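Local coordinates for guanine nucleotide exchange protein (Legionella pneumophila, PDB 1XSZ) that probably acts as a guanine nucleotide exchange factor for ADP-ribosylation factor (Arf) GTPases, carrying a cap over its active site, at residues Lys53-Leu57 against Glu58-Asp62; Val230-Asn233 against Thr234-Pro237; Asp162-Lys165 against Arg166-Gly170. One frame throughout, in Å; residues are numbered along the deposited sequence.

Contact 1: residues Lys53-Leu57 against Glu58-Asp62; sequences KNLDL and EAVGD
The carboxylate of Asp56 is approached over its plane by the backbone N-H of Ala59, which stands 73° out of that plane, while the methyl of Ala59 lies 3.6 Å from the carboxylate carbon CG. This is an N-cap: Asp56 immediately precedes helix 57-64 and covers the first N-H groups of that helix, which have no preceding turn to bond to. The bond from Ala59 N to Asp56 OD2 is 3.1 Å long and fairly straight (162°); Glu58 N reaches the same oxygen at 3.0 Å but is bent, a weak bond. With CG anti to its own backbone N (chi1 171°), the aspartate folds its carboxylate back over the helix end, where the helix dipole would probably favour the negative charge. The backbone of Asp56 joins in, its O receiving Val60 N at 3.0 Å. Glu58 turns its carboxylate away from the cap, its OE1 forming a salt bridge with Lys325 NZ, a strand residue of the C-terminal region; Asp56 OD2 and Glu58 OE1 stay 4.9 Å apart.

Apolar side chains also meet across the turn. Val60 CG2 is met by Leu55 CB, the two side chains crossing at about a right angle, and by CD2 of Leu57, which runs alongside Val60 and points the same way. Phe18 of helix 11-20 and Phe48 of helix 40-50 both pack on Leu55 and Val60. The helical ladder continues with Gly61 N, which donates to Leu57 O at 2.9 Å.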
loop_
_atom_site.group_PDB
_atom_site.type_symbol
_atom_site.label_atom_id
_atom_site.label_comp_id
_atom_site.label_asym_id
_atom_site.label_seq_id
_atom_site.Cartn_x
_atom_site.Cartn_y
_atom_site.Cartn_z
ATOM N N LYS A 53 -2.079 10.538 18.285
ATOM C CA LYS A 53 -0.804 10.803 18.946
ATOM C C LYS A 53 -0.320 9.645 19.814
ATOM O O LYS A 53 0.820 9.651 20.284
ATOM C CB LYS A 53 -0.914 12.060 19.817
ATOM C CG LYS A 53 -1.209 13.336 19.047
ATOM C CD LYS A 53 -1.346 14.523 19.984
ATOM C CE LYS A 53 -1.632 15.801 19.214
ATOM N NZ LYS A 53 -0.548 16.119 18.243
ATOM N N ASN A 54 -1.177 8.649 20.015
ATOM C CA ASN A 54 -0.843 7.510 20.866
ATOM C C ASN A 54 -0.767 6.165 20.157
ATOM O O ASN A 54 -0.353 5.172 20.753
ATOM C CB ASN A 54 -1.873 7.409 21.991
ATOM C CG ASN A 54 -1.984 8.687 22.790
ATOM O OD1 ASN A 54 -3.085 9.182 23.045
ATOM N ND2 ASN A 54 -0.844 9.229 23.195
ATOM N N LEU A 55 -1.163 6.132 18.891
ATOM C CA LEU A 55 -1.173 4.889 18.129
ATOM C C LEU A 55 -0.029 4.759 17.131
ATOM O O LEU A 55 0.556 5.751 16.707
ATOM C CB LEU A 55 -2.491 4.769 17.360
ATOM C CG LEU A 55 -3.794 4.708 18.160
ATOM C CD1 LEU A 55 -4.960 4.987 17.227
ATOM C CD2 LEU A 55 -3.944 3.348 18.823
ATOM N N ASP A 56 0.273 3.516 16.772
ATOM C CA ASP A 56 1.292 3.205 15.779
ATOM C C ASP A 56 0.619 3.601 14.465
ATOM O O ASP A 56 -0.244 2.878 13.956
ATOM C CB ASP A 56 1.586 1.700 15.813
ATOM C CG ASP A 56 2.476 1.235 14.672
ATOM O OD1 ASP A 56 2.907 0.064 14.714
ATOM O OD2 ASP A 56 2.742 2.018 13.739
ATOM N N LEU A 57 1.010 4.750 13.924
ATOM C CA LEU A 57 0.388 5.237 12.705
ATOM C C LEU A 57 0.721 4.431 11.462
ATOM O O LEU A 57 -0.011 4.487 10.478
ATOM C CB LEU A 57 0.713 6.718 12.502
ATOM C CG LEU A 57 0.123 7.616 13.598
ATOM C CD1 LEU A 57 0.437 9.074 13.293
ATOM C CD2 LEU A 57 -1.387 7.397 13.694
ATOM N N GLU A 58 1.824 3.692 11.483
ATOM C CA GLU A 58 2.143 2.863 10.331
ATOM C C GLU A 58 1.072 1.778 10.288
ATOM O O GLU A 58 0.539 1.459 9.225
ATOM C CB GLU A 58 3.540 2.241 10.463
ATOM C CG GLU A 58 4.646 3.274 10.621
ATOM C CD GLU A 58 6.012 2.748 10.218
ATOM O OE1 GLU A 58 6.236 1.525 10.323
ATOM O OE2 GLU A 58 6.862 3.563 9.810
ATOM N N ALA A 59 0.742 1.234 11.458
ATOM C CA ALA A 59 -0.276 0.196 11.570
ATOM C C ALA A 59 -1.666 0.742 11.249
ATOM O O ALA A 59 -2.481 0.048 10.652
ATOM C CB ALA A 59 -0.261 -0.409 12.975
ATOM N N VAL A 60 -1.933 1.981 11.650
ATOM C CA VAL A 60 -3.225 2.598 11.359
ATOM C C VAL A 60 -3.362 2.751 9.844
ATOM O O VAL A 60 -4.392 2.408 9.254
ATOM C CB VAL A 60 -3.336 3.986 12.025
ATOM C CG1 VAL A 60 -4.554 4.728 11.497
ATOM C CG2 VAL A 60 -3.455 3.822 13.530
ATOM N N GLY A 61 -2.310 3.268 9.217
ATOM C CA GLY A 61 -2.321 3.451 7.779
ATOM C C GLY A 61 -2.454 2.128 7.050
ATOM O O GLY A 61 -3.131 2.036 6.026
ATOM N N ASP A 62 -1.818 1.089 7.583
ATOM C CA ASP A 62 -1.889 -0.214 6.949
ATOM C C ASP A 62 -3.290 -0.801 7.039
ATOM O O ASP A 62 -3.803 -1.375 6.076
ATOM C CB ASP A 62 -0.892 -1.174 7.586
ATOM C CG ASP A 62 -0.544 -2.304 6.668
ATOM O OD1 ASP A 62 0.144 -2.031 5.666
ATOM O OD2 ASP A 62 -0.974 -3.445 6.933
#

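Contact 2: residues Val230-Asn233 against Thr234-Pro237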
loop_
_atom_site.group_PDB
_atom_site.type_symbol
_atom_site.label_atom_id
_atom_site.label_comp_id
_atom_site.label_asym_id
_atom_site.label_seq_id
_atom_site.Cartn_x
_atom_site.Cartn_y
_atom_site.Cartn_z
ATOM N N VAL A 230 2.757 -20.195 -17.587
ATOM C CA VAL A 230 4.009 -20.636 -16.985
ATOM C C VAL A 230 3.759 -20.923 -15.508
ATOM O O VAL A 230 3.170 -20.101 -14.803
ATOM C CB VAL A 230 5.108 -19.555 -17.112
ATOM C CG1 VAL A 230 6.370 -20.001 -16.389
ATOM C CG2 VAL A 230 5.409 -19.290 -18.580
ATOM N N ASN A 231 4.193 -22.090 -15.043
ATOM C CA ASN A 231 4.005 -22.456 -13.646
ATOM C C ASN A 231 4.995 -21.687 -12.783
ATOM O O ASN A 231 6.185 -21.600 -13.096
ATOM C CB ASN A 231 4.204 -23.961 -13.444
ATOM C CG ASN A 231 3.703 -24.437 -12.090
ATOM O OD1 ASN A 231 4.077 -23.896 -11.048
ATOM N ND2 ASN A 231 2.853 -25.457 -12.102
ATOM N N ILE A 232 4.488 -21.130 -11.692
ATOM C CA ILE A 232 5.297 -20.351 -10.774
ATOM C C ILE A 232 6.449 -21.154 -10.158
ATOM O O ILE A 232 7.428 -20.575 -9.688
ATOM C CB ILE A 232 4.404 -19.763 -9.653
ATOM C CG1 ILE A 232 5.207 -18.781 -8.800
ATOM C CG2 ILE A 232 3.812 -20.884 -8.818
ATOM C CD1 ILE A 232 5.679 -17.566 -9.568
ATOM N N ASN A 233 6.348 -22.480 -10.167
ATOM C CA ASN A 233 7.421 -23.285 -9.594
ATOM C C ASN A 233 8.701 -23.218 -10.425
ATOM O O ASN A 233 9.744 -23.720 -10.008
ATOM C CB ASN A 233 6.988 -24.746 -9.406
ATOM C CG ASN A 233 6.519 -25.385 -10.687
ATOM O OD1 ASN A 233 7.098 -25.170 -11.748
ATOM N ND2 ASN A 233 5.469 -26.196 -10.593
ATOM N N THR A 234 8.624 -22.603 -11.604
ATOM C CA THR A 234 9.807 -22.454 -12.442
ATOM C C THR A 234 10.618 -21.290 -11.876
ATOM O O THR A 234 11.814 -21.163 -12.133
ATOM C CB THR A 234 9.443 -22.154 -13.917
ATOM O OG1 THR A 234 8.651 -20.964 -13.992
ATOM C CG2 THR A 234 8.671 -23.316 -14.521
ATOM N N VAL A 235 9.947 -20.442 -11.100
ATOM C CA VAL A 235 10.595 -19.299 -10.470
ATOM C C VAL A 235 11.008 -19.708 -9.057
ATOM O O VAL A 235 12.114 -19.398 -8.606
ATOM C CB VAL A 235 9.637 -18.084 -10.374
ATOM C CG1 VAL A 235 10.340 -16.924 -9.684
ATOM C CG2 VAL A 235 9.167 -17.669 -11.764
ATOM N N PHE A 236 10.108 -20.409 -8.373
ATOM C CA PHE A 236 10.345 -20.873 -7.007
ATOM C C PHE A 236 10.229 -22.393 -6.919
ATOM O O PHE A 236 9.174 -22.924 -6.580
ATOM C CB PHE A 236 9.329 -20.250 -6.046
ATOM C CG PHE A 236 9.325 -18.751 -6.055
ATOM C CD1 PHE A 236 8.270 -18.048 -6.631
ATOM C CD2 PHE A 236 10.376 -18.038 -5.490
ATOM C CE1 PHE A 236 8.266 -16.654 -6.642
ATOM C CE2 PHE A 236 10.380 -16.647 -5.498
ATOM C CZ PHE A 236 9.323 -15.954 -6.076
ATOM N N PRO A 237 11.319 -23.116 -7.218
ATOM C CA PRO A 237 11.304 -24.582 -7.164
ATOM C C PRO A 237 10.814 -25.146 -5.827
ATOM O O PRO A 237 10.199 -26.212 -5.781
ATOM C CB PRO A 237 12.757 -24.945 -7.449
ATOM C CG PRO A 237 13.189 -23.852 -8.377
ATOM C CD PRO A 237 12.621 -22.626 -7.702
#
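Thr234 grips the carbonyl oxygen of Asn231 twice. Its hydroxyl OG1 donates at 2.7 Å, nearly along the C=O axis, and its backbone N donates at 3.0 Å. The hydroxyl is placed there by a chi1 of 58°, which sets OG1 between the backbone N and the carbonyl carbon; CG1 of Val230 packs against the same OG1 across the turn. One residue on, Ile232 O is also shared, by Val235 N at 2.9 Å and by Phe236 N at 3.0 Å. The two i to i+3 bonds, from Thr234 N and Val235 N, form the 3-10 turn at 232-234, and Phe236 N adds an i to i+4 bond. An Asx turn from the side chain of Asn231 to Asn233 N starts it, though the position of that amide oxygen is less certain.

Ile232 and Phe236 meet through their side chains. CG1 of Ile232 touches the phenyl edge in the ring plane, 3.8 Å from Phe236 CD1, while Val235 CG1 lies over one face, offset toward the rim. Beyond them Phe224 of helix 216-224 receives Val230, Ile232 and Val235. Val243 and Thr245 of strand 243-248 touch Ile232, so Ile232 lies between this helix and an edge strand of the sheet in the capping domain, while Val230 and Val235 rest on Phe224.

Ile232, Val235 and Phe236 are thus buried, while the turn is held by backbone bonds and the Thr234 hydroxyl, which donates within it; two carbonyl oxygens are each satisfied by two donors.

Contact 3: residues Asp162-Lys165 against Arg166-Gly170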
loop_
_atom_site.group_PDB
_atom_site.type_symbol
_atom_site.label_atom_id
_atom_site.label_comp_id
_atom_site.label_asym_id
_atom_site.label_seq_id
_atom_site.Cartn_x
_atom_site.Cartn_y
_atom_site.Cartn_z
ATOM N N ASP A 162 -0.028 24.093 -20.066
ATOM C CA ASP A 162 -0.679 23.760 -21.326
ATOM C C ASP A 162 -0.650 22.245 -21.507
ATOM O O ASP A 162 -1.605 21.648 -22.006
ATOM C CB ASP A 162 0.023 24.455 -22.496
ATOM C CG ASP A 162 -0.165 25.958 -22.472
ATOM O OD1 ASP A 162 -1.329 26.408 -22.430
ATOM O OD2 ASP A 162 0.847 26.691 -22.497
ATOM N N GLY A 163 0.450 21.625 -21.089
ATOM C CA GLY A 163 0.561 20.180 -21.194
ATOM C C GLY A 163 -0.449 19.492 -20.289
ATOM O O GLY A 163 -1.012 18.457 -20.639
ATOM N N LEU A 164 -0.676 20.059 -19.108
ATOM C CA LEU A 164 -1.639 19.481 -18.180
ATOM C C LEU A 164 -3.035 19.509 -18.801
ATOM O O LEU A 164 -3.756 18.515 -18.767
ATOM C CB LEU A 164 -1.653 20.257 -16.856
ATOM C CG LEU A 164 -2.670 19.752 -15.824
ATOM C CD1 LEU A 164 -2.292 18.348 -15.357
ATOM C CD2 LEU A 164 -2.722 20.710 -14.640
ATOM N N LYS A 165 -3.402 20.651 -19.375
ATOM C CA LYS A 165 -4.712 20.799 -19.995
ATOM C C LYS A 165 -4.892 19.846 -21.171
ATOM O O LYS A 165 -5.953 19.247 -21.332
ATOM C CB LYS A 165 -4.924 22.251 -20.440
ATOM C CG LYS A 165 -5.049 23.218 -19.267
ATOM C CD LYS A 165 -5.365 24.649 -19.702
ATOM C CE LYS A 165 -4.196 25.303 -20.413
ATOM N NZ LYS A 165 -4.509 26.717 -20.777
ATOM N N ARG A 166 -3.849 19.691 -21.980
ATOM C CA ARG A 166 -3.926 18.802 -23.132
ATOM C C ARG A 166 -4.105 17.346 -22.714
ATOM O O ARG A 166 -4.945 16.627 -23.257
ATOM C CB ARG A 166 -2.664 18.929 -23.994
ATOM C CG ARG A 166 -2.666 17.997 -25.200
ATOM C CD ARG A 166 -1.416 18.126 -26.069
ATOM N NE ARG A 166 -0.197 17.684 -25.394
ATOM C CZ ARG A 166 0.645 18.491 -24.759
ATOM N NH1 ARG A 166 0.407 19.796 -24.708
ATOM N NH2 ARG A 166 1.731 17.996 -24.180
ATOM N N ASN A 167 -3.318 16.916 -21.735
ATOM C CA ASN A 167 -3.379 15.540 -21.274
ATOM C C ASN A 167 -4.649 15.149 -20.528
ATOM O O ASN A 167 -5.026 13.974 -20.519
ATOM C CB ASN A 167 -2.140 15.235 -20.427
ATOM C CG ASN A 167 -0.925 14.924 -21.279
ATOM O OD1 ASN A 167 -0.811 13.828 -21.836
ATOM N ND2 ASN A 167 -0.023 15.887 -21.402
ATOM N N LEU A 168 -5.317 16.119 -19.910
ATOM C CA LEU A 168 -6.540 15.820 -19.175
ATOM C C LEU A 168 -7.817 16.020 -19.978
ATOM O O LEU A 168 -8.916 15.910 -19.433
ATOM C CB LEU A 168 -6.611 16.644 -17.886
ATOM C CG LEU A 168 -5.632 16.224 -16.785
ATOM C CD1 LEU A 168 -5.880 17.051 -15.535
ATOM C CD2 LEU A 168 -5.808 14.748 -16.475
ATOM N N ARG A 169 -7.679 16.311 -21.268
ATOM C CA ARG A 169 -8.850 16.497 -22.121
ATOM C C ARG A 169 -9.730 15.256 -22.038
ATOM O O ARG A 169 -9.237 14.132 -22.128
ATOM C CB ARG A 169 -8.431 16.711 -23.577
ATOM C CG ARG A 169 -7.743 18.030 -23.855
ATOM C CD ARG A 169 -7.287 18.091 -25.304
ATOM N NE ARG A 169 -6.657 19.365 -25.632
ATOM C CZ ARG A 169 -6.032 19.613 -26.778
ATOM N NH1 ARG A 169 -5.951 18.670 -27.708
ATOM N NH2 ARG A 169 -5.487 20.802 -26.995
ATOM N N GLY A 170 -11.033 15.468 -21.863
ATOM C CA GLY A 170 -11.967 14.360 -21.777
ATOM C C GLY A 170 -11.892 13.577 -20.481
ATOM O O GLY A 170 -12.560 12.556 -20.332
#
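The C-terminal end of helix 161-167, in the Sec7 domain, is the setting: its last turn is reinforced by a side-chain bond before the chain leaves helical geometry at Leu168. Gly163 O accepts twice from Asn167, from the backbone N at 3.0 Å and from the side-chain ND2 at 2.9 Å. The two donors come from opposite faces of the carbonyl plane, ND2 lying 39° out of it, so the one oxygen is held on both sides. Asn167 brings its amide there with CG beside its own backbone N (chi1 -81°). The guanidinium of Arg166, whose chain bends at chi3, folds back along the helix until NH1 lies 3.5 Å from Gly163 CA, and Gly163 O sits over one of its faces. A second guanidinium, that of Arg169, has Arg166 CG over its centre, 4.0 Å above the plane. Lys165 NZ forms a salt bridge with Asp162 OD1 at 3.6 Å, and a long, weak ion pair with Glu183.

Leu164 and Leu168, one turn apart, bring their CD1 methyls to 3.8 Å. This pair faces the domain: Leu168 packs on Leu136, Leu137 and Gln140 of helix 131-149, both Lys165 and Leu168 touch Leu182, and Leu164 meets Tyr186, the last two partners belonging to helix 179-191.

How the contacts relate
Along the chain the order is contact 1, contact 3, contact 2. Contacts 1 and 3 both lie in the Sec7 domain, at the start of helix 57-64 and the end of helix 161-167, yet their centres are 37 Å apart. Contact 2 belongs to the C-terminal capping domain, beside helix 216-224 and strand 243-248. Its centre is also 37 Å from that of contact 1, on the opposite side of the chain's centre, and 43 Å from that of contact 3. None touches another, the nearest atoms of any two being at least about 20 Å apart. They are three independent local structures, while the salt bridge from Glu58 of contact 1 to Lys325 links the two domains.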